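Local coordinates for protein UTP-glucose-1-phosphate uridylyltransferase 2 (Trypanosoma brucei, PDB 3GUE) that probably catalyses the reversible transfer of a uridylyl group from UTP to glucose 1-phosphate, giving UDP-glucose and diphosphate, at residues Ile29-Phe32 with Leu33-Ala37; Asp318-Gly322 with Val323-Pro327; Phe423-Leu426 with Val427-Gly430; Arg474-Asp477 with Asn478-Val481. All blocks are in the same frame, centred on the assembly; numbering follows the deposited sequence.

Contact 1. Residues Ile29-Phe32 with Leu33-Ala37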
loop_
_atom_site.group_PDB
_atom_site.type_symbol
_atom_site.label_atom_id
_atom_site.label_comp_id
_atom_site.label_asym_id
_atom_site.label_seq_id
_atom_site.Cartn_x
_atom_site.Cartn_y
_atom_site.Cartn_z
ATOM N N ILE A 29 21.942 -4.271 -4.321
ATOM C CA ILE A 29 22.584 -5.588 -4.162
ATOM C C ILE A 29 23.217 -5.671 -2.763
ATOM O O ILE A 29 22.951 -6.601 -2.017
ATOM C CB ILE A 29 23.604 -5.897 -5.291
ATOM C CG1 ILE A 29 22.889 -5.982 -6.655
ATOM C CG2 ILE A 29 24.391 -7.204 -4.981
ATOM C CD1 ILE A 29 23.781 -5.910 -7.860
ATOM N N HIS A 30 24.008 -4.662 -2.415
ATOM C CA HIS A 30 24.655 -4.555 -1.098
ATOM C C HIS A 30 23.674 -4.628 0.098
ATOM O O HIS A 30 23.896 -5.394 1.032
ATOM C CB HIS A 30 25.547 -3.300 -1.077
ATOM C CG HIS A 30 26.099 -2.946 0.269
ATOM N ND1 HIS A 30 26.195 -1.645 0.710
ATOM C CD2 HIS A 30 26.592 -3.717 1.266
ATOM C CE1 HIS A 30 26.714 -1.629 1.925
ATOM N NE2 HIS A 30 26.968 -2.873 2.284
ATOM N N ILE A 31 22.615 -3.815 0.074
ATOM C CA ILE A 31 21.566 -3.842 1.097
ATOM C C ILE A 31 20.886 -5.236 1.152
ATOM O O ILE A 31 20.678 -5.787 2.236
ATOM C CB ILE A 31 20.515 -2.713 0.857
ATOM C CG1 ILE A 31 21.203 -1.329 0.810
ATOM C CG2 ILE A 31 19.377 -2.751 1.902
ATOM C CD1 ILE A 31 20.224 -0.123 0.636
ATOM N N PHE A 32 20.556 -5.801 -0.005
ATOM C CA PHE A 32 19.981 -7.149 -0.069
ATOM C C PHE A 32 20.878 -8.225 0.572
ATOM O O PHE A 32 20.383 -9.100 1.278
ATOM C CB PHE A 32 19.609 -7.535 -1.522
ATOM C CG PHE A 32 19.070 -8.960 -1.664
ATOM C CD1 PHE A 32 17.721 -9.234 -1.467
ATOM C CD2 PHE A 32 19.933 -10.024 -1.971
ATOM C CE1 PHE A 32 17.239 -10.542 -1.572
ATOM C CE2 PHE A 32 19.463 -11.321 -2.067
ATOM C CZ PHE A 32 18.125 -11.587 -1.880
ATOM N N LEU A 33 22.183 -8.165 0.320
ATOM C CA LEU A 33 23.088 -9.212 0.796
ATOM C C LEU A 33 23.341 -9.075 2.296
ATOM O O LEU A 33 23.595 -10.069 2.967
ATOM C CB LEU A 33 24.402 -9.278 -0.012
ATOM C CG LEU A 33 24.258 -9.733 -1.464
ATOM C CD1 LEU A 33 25.560 -9.641 -2.219
ATOM C CD2 LEU A 33 23.732 -11.146 -1.492
ATOM N N ILE A 34 23.224 -7.842 2.802
ATOM C CA ILE A 34 23.149 -7.574 4.247
ATOM C C ILE A 34 21.983 -8.348 4.852
ATOM O O ILE A 34 22.183 -9.125 5.794
ATOM C CB ILE A 34 23.000 -6.045 4.546
ATOM C CG1 ILE A 34 24.358 -5.365 4.387
ATOM C CG2 ILE A 34 22.443 -5.790 5.946
ATOM C CD1 ILE A 34 24.288 -3.876 4.100
ATOM N N GLN A 35 20.782 -8.134 4.301
ATOM C CA GLN A 35 19.564 -8.814 4.747
ATOM C C GLN A 35 19.626 -10.343 4.598
ATOM O O GLN A 35 19.129 -11.069 5.465
ATOM C CB GLN A 35 18.344 -8.298 3.976
ATOM C CG GLN A 35 18.124 -6.787 4.007
ATOM C CD GLN A 35 17.012 -6.361 3.092
ATOM O OE1 GLN A 35 16.826 -6.943 2.018
ATOM N NE2 GLN A 35 16.247 -5.359 3.513
ATOM N N HIS A 36 20.190 -10.795 3.471
ATOM C CA HIS A 36 20.490 -12.205 3.157
ATOM C C HIS A 36 21.354 -12.912 4.203
ATOM O O HIS A 36 21.026 -14.051 4.631
ATOM C CB HIS A 36 21.216 -12.307 1.801
ATOM C CG HIS A 36 21.176 -13.673 1.189
ATOM N ND1 HIS A 36 21.911 -14.728 1.670
ATOM C CD2 HIS A 36 20.473 -14.153 0.134
ATOM C CE1 HIS A 36 21.680 -15.798 0.926
ATOM N NE2 HIS A 36 20.811 -15.472 -0.016
ATOM N N ALA A 37 22.488 -12.282 4.540
ATOM C CA ALA A 37 23.259 -12.661 5.732
ATOM C C ALA A 37 22.358 -12.894 6.943
ATOM O O ALA A 37 22.443 -13.959 7.536
ATOM C CB ALA A 37 24.320 -11.631 6.057
#

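Contact 2. Residues Asp318-Gly322 with Val323-Pro327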
loop_
_atom_site.group_PDB
_atom_site.type_symbol
_atom_site.label_atom_id
_atom_site.label_comp_id
_atom_site.label_asym_id
_atom_site.label_seq_id
_atom_site.Cartn_x
_atom_site.Cartn_y
_atom_site.Cartn_z
ATOM N N ASP A 318 23.590 10.313 2.577
ATOM C CA ASP A 318 25.017 10.640 2.532
ATOM C C ASP A 318 25.719 10.116 3.773
ATOM O O ASP A 318 26.732 9.431 3.674
ATOM C CB ASP A 318 25.239 12.160 2.437
ATOM C CG ASP A 318 25.117 12.699 1.013
ATOM O OD1 ASP A 318 25.256 11.908 0.043
ATOM O OD2 ASP A 318 24.926 13.934 0.870
ATOM N N GLU A 319 25.165 10.455 4.932
ATOM C CA GLU A 319 25.697 10.069 6.236
ATOM C C GLU A 319 25.868 8.548 6.337
ATOM O O GLU A 319 26.927 8.058 6.714
ATOM C CB GLU A 319 24.748 10.595 7.315
ATOM C CG GLU A 319 25.193 10.478 8.758
ATOM C CD GLU A 319 24.114 10.992 9.693
ATOM O OE1 GLU A 319 23.953 12.230 9.797
ATOM O OE2 GLU A 319 23.417 10.158 10.313
ATOM N N GLN A 320 24.835 7.813 5.948
ATOM C CA GLN A 320 24.814 6.361 6.090
ATOM C C GLN A 320 25.328 5.613 4.849
ATOM O O GLN A 320 25.191 4.388 4.749
ATOM C CB GLN A 320 23.411 5.917 6.495
ATOM C CG GLN A 320 22.868 6.739 7.654
ATOM C CD GLN A 320 22.114 5.904 8.651
ATOM O OE1 GLN A 320 20.929 6.155 8.926
ATOM N NE2 GLN A 320 22.788 4.886 9.201
ATOM N N LEU A 321 25.927 6.364 3.924
ATOM C CA LEU A 321 26.576 5.827 2.714
ATOM C C LEU A 321 25.600 5.041 1.830
ATOM O O LEU A 321 25.882 3.920 1.393
ATOM C CB LEU A 321 27.829 5.001 3.079
ATOM C CG LEU A 321 28.716 5.561 4.213
ATOM C CD1 LEU A 321 29.313 4.454 5.068
ATOM C CD2 LEU A 321 29.796 6.517 3.712
ATOM N N GLY A 322 24.442 5.649 1.584
ATOM C CA GLY A 322 23.368 5.060 0.781
ATOM C C GLY A 322 22.630 3.864 1.373
ATOM O O GLY A 322 21.817 3.247 0.683
ATOM N N VAL A 323 22.891 3.540 2.646
ATOM C CA VAL A 323 22.334 2.327 3.281
ATOM C C VAL A 323 21.479 2.621 4.537
ATOM O O VAL A 323 22.005 2.677 5.659
ATOM C CB VAL A 323 23.474 1.247 3.549
ATOM C CG1 VAL A 323 22.921 -0.027 4.189
ATOM C CG2 VAL A 323 24.175 0.895 2.258
ATOM N N LEU A 324 20.166 2.823 4.340
ATOM C CA LEU A 324 19.230 2.954 5.468
ATOM C C LEU A 324 19.024 1.609 6.180
ATOM O O LEU A 324 18.910 0.569 5.529
ATOM C CB LEU A 324 17.854 3.478 5.019
ATOM C CG LEU A 324 17.780 4.893 4.454
ATOM C CD1 LEU A 324 16.355 5.247 4.057
ATOM C CD2 LEU A 324 18.362 5.946 5.414
ATOM N N ARG A 325 18.953 1.660 7.511
ATOM C CA ARG A 325 18.779 0.463 8.332
ATOM C C ARG A 325 17.301 0.129 8.498
ATOM O O ARG A 325 16.847 -0.038 9.627
ATOM C CB ARG A 325 19.392 0.668 9.737
ATOM C CG ARG A 325 20.815 1.178 9.770
ATOM C CD ARG A 325 21.341 1.358 11.209
ATOM N NE ARG A 325 21.208 2.733 11.709
ATOM C CZ ARG A 325 20.164 3.198 12.398
ATOM N NH1 ARG A 325 19.136 2.413 12.681
ATOM N NH2 ARG A 325 20.144 4.462 12.807
ATOM N N LEU A 326 16.540 0.062 7.401
ATOM C CA LEU A 326 15.141 -0.347 7.491
ATOM C C LEU A 326 15.060 -1.820 7.900
ATOM O O LEU A 326 15.865 -2.628 7.447
ATOM C CB LEU A 326 14.417 -0.124 6.154
ATOM C CG LEU A 326 14.110 1.312 5.695
ATOM C CD1 LEU A 326 13.545 1.288 4.288
ATOM C CD2 LEU A 326 13.107 1.994 6.604
ATOM N N PRO A 327 14.098 -2.174 8.765
ATOM C CA PRO A 327 13.976 -3.592 9.160
ATOM C C PRO A 327 13.505 -4.502 8.024
ATOM O O PRO A 327 12.509 -4.199 7.321
ATOM C CB PRO A 327 12.959 -3.567 10.304
ATOM C CG PRO A 327 12.212 -2.316 10.140
ATOM C CD PRO A 327 13.084 -1.328 9.410
HETATM O O HOH W 1 19.483 4.081 8.729
HETATM O O HOH W 2 25.018 2.613 6.613
HETATM O O HOH W 3 18.802 2.494 2.018
#

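Contact 3. Residues Phe423-Leu426 with Val427-Gly430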
loop_
_atom_site.group_PDB
_atom_site.type_symbol
_atom_site.label_atom_id
_atom_site.label_comp_id
_atom_site.label_asym_id
_atom_site.label_seq_id
_atom_site.Cartn_x
_atom_site.Cartn_y
_atom_site.Cartn_z
ATOM N N PHE A 423 -13.600 -13.537 -7.169
ATOM C CA PHE A 423 -14.315 -12.308 -6.821
ATOM C C PHE A 423 -15.207 -11.899 -7.972
ATOM O O PHE A 423 -16.252 -11.313 -7.755
ATOM C CB PHE A 423 -13.351 -11.148 -6.476
ATOM C CG PHE A 423 -14.058 -9.806 -6.288
ATOM C CD1 PHE A 423 -14.998 -9.627 -5.263
ATOM C CD2 PHE A 423 -13.780 -8.728 -7.135
ATOM C CE1 PHE A 423 -15.682 -8.393 -5.104
ATOM C CE2 PHE A 423 -14.443 -7.497 -6.984
ATOM C CZ PHE A 423 -15.406 -7.335 -5.952
ATOM N N GLU A 424 -14.748 -12.184 -9.188
ATOM C CA GLU A 424 -15.476 -11.928 -10.437
ATOM C C GLU A 424 -16.862 -12.585 -10.538
ATOM O O GLU A 424 -17.797 -11.972 -11.057
ATOM C CB GLU A 424 -14.587 -12.246 -11.633
ATOM C CG GLU A 424 -13.529 -11.150 -11.830
ATOM C CD GLU A 424 -12.515 -11.438 -12.898
ATOM O OE1 GLU A 424 -11.621 -10.590 -13.080
ATOM O OE2 GLU A 424 -12.592 -12.497 -13.555
ATOM N N LYS A 425 -17.010 -13.805 -10.035
ATOM C CA LYS A 425 -18.335 -14.425 -9.976
ATOM C C LYS A 425 -19.321 -13.749 -9.013
ATOM O O LYS A 425 -20.543 -13.701 -9.279
ATOM C CB LYS A 425 -18.227 -15.938 -9.730
ATOM C CG LYS A 425 -18.161 -16.709 -11.076
ATOM C CD LYS A 425 -17.333 -17.975 -11.035
ATOM C CE LYS A 425 -15.955 -17.740 -11.639
ATOM N NZ LYS A 425 -15.962 -17.858 -13.148
ATOM N N LEU A 426 -18.790 -13.220 -7.905
ATOM C CA LEU A 426 -19.601 -12.571 -6.874
ATOM C C LEU A 426 -20.349 -11.315 -7.373
ATOM O O LEU A 426 -21.537 -11.120 -7.060
ATOM C CB LEU A 426 -18.723 -12.227 -5.650
ATOM C CG LEU A 426 -19.433 -11.616 -4.450
ATOM C CD1 LEU A 426 -20.419 -12.671 -3.889
ATOM C CD2 LEU A 426 -18.458 -11.153 -3.343
ATOM N N VAL A 427 -19.634 -10.470 -8.126
ATOM C CA VAL A 427 -20.128 -9.192 -8.621
ATOM C C VAL A 427 -20.495 -9.205 -10.124
ATOM O O VAL A 427 -20.917 -8.179 -10.671
ATOM C CB VAL A 427 -19.069 -8.081 -8.436
ATOM C CG1 VAL A 427 -19.003 -7.610 -6.985
ATOM C CG2 VAL A 427 -17.706 -8.534 -8.948
ATOM N N LYS A 428 -20.306 -10.353 -10.772
ATOM C CA LYS A 428 -20.605 -10.556 -12.186
ATOM C C LYS A 428 -21.953 -9.952 -12.584
ATOM O O LYS A 428 -22.048 -9.182 -13.535
ATOM C CB LYS A 428 -20.614 -12.064 -12.452
ATOM C CG LYS A 428 -21.008 -12.485 -13.826
ATOM C CD LYS A 428 -21.582 -13.890 -13.792
ATOM C CE LYS A 428 -20.534 -14.942 -13.517
ATOM N NZ LYS A 428 -21.210 -16.249 -13.264
ATOM N N GLY A 429 -22.999 -10.326 -11.851
ATOM C CA GLY A 429 -24.351 -9.859 -12.161
ATOM C C GLY A 429 -24.735 -8.587 -11.438
ATOM O O GLY A 429 -25.888 -8.149 -11.514
ATOM N N GLY A 430 -23.771 -7.999 -10.725
ATOM C CA GLY A 430 -24.005 -6.761 -9.996
ATOM C C GLY A 430 -23.203 -6.518 -8.732
ATOM O O GLY A 430 -23.054 -7.396 -7.876
HETATM O O HOH W 4 -22.738 -12.457 -10.015
#

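Contact 4. Residues Arg474-Asp477 with Asn478-Val481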
loop_
_atom_site.group_PDB
_atom_site.type_symbol
_atom_site.label_atom_id
_atom_site.label_comp_id
_atom_site.label_asym_id
_atom_site.label_seq_id
_atom_site.Cartn_x
_atom_site.Cartn_y
_atom_site.Cartn_z
ATOM N N ARG A 474 -33.264 -7.697 -4.548
ATOM C CA ARG A 474 -33.291 -8.247 -3.174
ATOM C C ARG A 474 -32.751 -7.249 -2.146
ATOM O O ARG A 474 -31.656 -6.712 -2.300
ATOM C CB ARG A 474 -32.474 -9.543 -3.103
ATOM C CG ARG A 474 -32.413 -10.203 -1.730
ATOM C CD ARG A 474 -33.559 -11.170 -1.532
ATOM N NE ARG A 474 -33.536 -11.804 -0.210
ATOM C CZ ARG A 474 -33.019 -13.003 0.043
ATOM N NH1 ARG A 474 -32.477 -13.731 -0.931
ATOM N NH2 ARG A 474 -33.047 -13.478 1.274
ATOM N N VAL A 475 -33.541 -6.990 -1.115
ATOM C CA VAL A 475 -33.088 -6.210 0.046
ATOM C C VAL A 475 -32.678 -7.181 1.164
ATOM O O VAL A 475 -33.492 -7.971 1.659
ATOM C CB VAL A 475 -34.196 -5.238 0.592
ATOM C CG1 VAL A 475 -33.684 -4.509 1.850
ATOM C CG2 VAL A 475 -34.652 -4.248 -0.469
ATOM N N LEU A 476 -31.412 -7.125 1.548
ATOM C CA LEU A 476 -30.933 -7.866 2.694
ATOM C C LEU A 476 -30.698 -6.893 3.833
ATOM O O LEU A 476 -29.707 -6.143 3.848
ATOM C CB LEU A 476 -29.661 -8.626 2.355
ATOM C CG LEU A 476 -29.794 -9.757 1.344
ATOM C CD1 LEU A 476 -28.461 -9.886 0.672
ATOM C CD2 LEU A 476 -30.247 -11.081 2.010
ATOM N N ASP A 477 -31.631 -6.918 4.776
ATOM C CA ASP A 477 -31.686 -5.943 5.859
ATOM C C ASP A 477 -31.423 -6.640 7.197
ATOM O O ASP A 477 -32.332 -7.280 7.753
ATOM C CB ASP A 477 -33.078 -5.308 5.861
ATOM C CG ASP A 477 -33.177 -4.093 6.765
ATOM O OD1 ASP A 477 -32.184 -3.744 7.435
ATOM O OD2 ASP A 477 -34.269 -3.483 6.790
ATOM N N ASN A 478 -30.191 -6.533 7.699
ATOM C CA ASN A 478 -29.803 -7.213 8.938
ATOM C C ASN A 478 -30.172 -8.713 8.964
ATOM O O ASN A 478 -30.596 -9.264 10.000
ATOM C CB ASN A 478 -30.393 -6.464 10.142
ATOM C CG ASN A 478 -29.416 -5.509 10.736
ATOM O OD1 ASN A 478 -28.448 -5.921 11.383
ATOM N ND2 ASN A 478 -29.617 -4.216 10.476
ATOM N N GLU A 479 -30.000 -9.359 7.814
ATOM C CA GLU A 479 -30.478 -10.720 7.585
ATOM C C GLU A 479 -29.318 -11.705 7.502
ATOM O O GLU A 479 -28.230 -11.363 7.047
ATOM C CB GLU A 479 -31.293 -10.739 6.290
ATOM C CG GLU A 479 -31.814 -12.085 5.810
ATOM C CD GLU A 479 -32.806 -11.942 4.643
ATOM O OE1 GLU A 479 -32.899 -10.839 4.067
ATOM O OE2 GLU A 479 -33.503 -12.927 4.317
ATOM N N VAL A 480 -29.576 -12.929 7.947
ATOM C CA VAL A 480 -28.652 -14.032 7.816
ATOM C C VAL A 480 -29.300 -15.002 6.831
ATOM O O VAL A 480 -30.417 -15.486 7.076
ATOM C CB VAL A 480 -28.384 -14.708 9.197
ATOM C CG1 VAL A 480 -27.760 -16.090 9.034
ATOM C CG2 VAL A 480 -27.503 -13.823 10.069
ATOM N N VAL A 481 -28.592 -15.276 5.736
ATOM C CA VAL A 481 -29.049 -16.183 4.676
ATOM C C VAL A 481 -28.194 -17.450 4.693
ATOM O O VAL A 481 -26.977 -17.395 4.570
ATOM C CB VAL A 481 -29.041 -15.483 3.271
ATOM C CG1 VAL A 481 -29.499 -16.422 2.143
ATOM C CG2 VAL A 481 -29.915 -14.230 3.305
HETATM O O HOH W 5 -34.020 -8.297 5.034
HETATM O O HOH W 6 -30.654 -1.525 8.940
#

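Contact 1. Residues Ile29-Phe32 with Leu33-Ala37
Phe32 and His36, one helical turn apart, meet ring to ring: CE2 of Phe32 lies 3.7 Å from CD2 of His36, at the edge of the imidazole. The planes stand 60° apart, an oblique pairing. Phe32 CG sits anti to the backbone N (chi1 177°) and His36 CG does likewise, which sends both rings off the same flank of the helix. On the next flank Ile29 and Leu33 run side by side in the same direction, CG2 of Ile29 being 3.9 Å from CD1 of Leu33. Leu33 also brings its other methyl, CD2, to 4.0 Å from Phe32 CD2. Further round, the CD1 methyl of Ile34 comes obliquely to the His30 imidazole, 3.4 Å from NE2. Behind these side chains run four successive i+4 to i backbone bonds, from Leu33 N to Ile29 O at 2.9 Å through to His36 N to Phe32 O at 2.8 Å. The His36 imidazole has its rotation fixed from outside, since NE2 is bonded to Phe173 O and ND1 to Arg40. Helix 10-21 packs on Ile29, Phe32 and His36, while strands 165-169 and 344-349 meet Phe32. Gln35 NE2 makes a weak hydrogen bond to a bound dimercaptobutanediol, probably from the crystallisation liquor. These are the i to i+4 contacts and backbone bonds of a regular alpha-helix, whose Ile31, Phe32 and Gln35 help line that small-molecule pocket.

Contact 2. Residues Asp318-Gly322 with Val323-Pro327
Gln320 and Arg325 cross at about a right angle, the amide and guanidinium planes 53° apart, with NE2 of Gln320 3.7 Å from NE of Arg325. The two groups are neighbours without a direct bond; a water joins their residues, donating to Gln320 OE1 at 2.5 Å and accepting from Arg325 N at 2.8 Å. That water also lies over one guanidinium face, toward its rim. The Gln320 chain bends at chi2 (-140°), which turns its amide along the departing chain, where OE1 comes 4.4 Å from Leu324 CD2. Val323 CG2, beside its own backbone N, lies 3.6 Å from Leu321 O, and the isopropyl group packs on helix 26-40. Val323 N donates to Gln320 O at 3.2 Å. The same oxygen accepts a hydrogen bond from a second water, which also donates to Val323 O. A third water accepts from Leu324 N. Leu321 O is hydrogen-bonded to Lys27 NZ. Leu321 and Gly322 both have positive phi: Leu321 is the C-prime residue of a Schellman motif ending helix 310-319, and with Gly322 it forms the centre of an overlapping type I' beta turn from Gln320 to Val323.

Contact 3. Residues Phe423-Leu426 with Val427-Gly430
Val427 meets Phe423 across one helical turn, laying both methyls against the phenyl ring. Its CG2 stands over one face in a CH-pi contact, 4.1 Å from the ring centroid and 19° off the normal, while CG1 reaches Phe423 CZ at 3.8 Å. The rotation that does this (chi1 -77°) puts CG2 between the backbone N and the carbonyl carbon, and the same methyl is 3.4 Å from Phe423 O. Cys378, Leu381, Leu382 and Arg385 of helix 378-385 and Leu412 of strand 409-412 also pack on the ring, and the preceding Leu426 packs on Leu412, Val446 and Phe448. Lys428 follows, its CB 3.1 Å from Glu424 O. Its chain bends at chi3, bringing NZ alongside the aliphatic part of Lys425, 3.8 Å from CG. The two ammonium groups stay apart, NZ to NZ 5.5 Å, and Lys428 has a long, weak ion pair with Glu447. At Gly429 the backbone N donates to a water that also lies 2.6 Å from Lys425 O and probably donates to it. Gly430 N closes onto Val427 O at 2.9 Å, and its positive phi, 150°, suits a residue with no side chain to jam against the preceding carbonyl. The arrangement is the last turn of a helix leading into a type I beta turn from Val427 to Gly430, in the connection toward strand 437-443.

Contact 4. Residues Arg474-Asp477 with Asn478-Val481
Arg474 and Glu479 form the salt bridge of this corner, NH2 to OE2 at 3.1 Å. The carboxylate oxygen lies at the edge of the guanidinium, near its plane, yet is met from above the carboxylate plane, the two planes being 67° apart. The N-H...O angle of 138° makes the bond a bent one. Arg474 turns at chi2 (89°) while Glu479 stays extended, so that the two chains cross at about a right angle. Apolar contact comes next: Leu476 CD2 lies over one guanidinium face, toward its rim, and presses on CG2 of Val481 at 3.4 Å, tighter than usual for two methyls. The same CD2 is 3.4 Å from Glu479 OE1. Leu476 also packs on strand 458-462. Two waters bridge the segments. One accepts from Asp477 N and probably donates to Glu479 OE1, 2.9 Å away; another donates to Asp477 OD1 and accepts weakly from Asn478 ND2, whose companion OD1 is bonded to Asn457 N. Strand 475-477 pairs with 453-455 and 480-483 with 458-462, in separate parallel sheets, a corner consistent with the family's C-terminal beta-helix. The guanidinium probably stabilises the charged form of Glu479, and the bridge ties together the two arms of the corner.

Overall arrangement
Contacts 1 and 2 touch directly, their centres 12 Å apart: Val323 CG2 of contact 2 packs 3.6 Å from His30 CE1 of contact 1, and Gly322 O lies 3.7 Å from Ile31 CD1. The turn that follows helix 310-319 is thereby packed against helix 26-40. This pair stands apart from the nucleotide sugar, the Gln35 side chain being about 11 Å from bound UDP-glucose. Contacts 3 and 4 lie on the opposite side of the chain's centre, 18 Å apart between centres and about 10 Å between nearest atoms. Both belong to the C-terminal region with the parallel sheet of strands 409-412 to 480-483. Contact 4 lies about 45 Å from contact 1, nearest atoms, and away from the known binding sites.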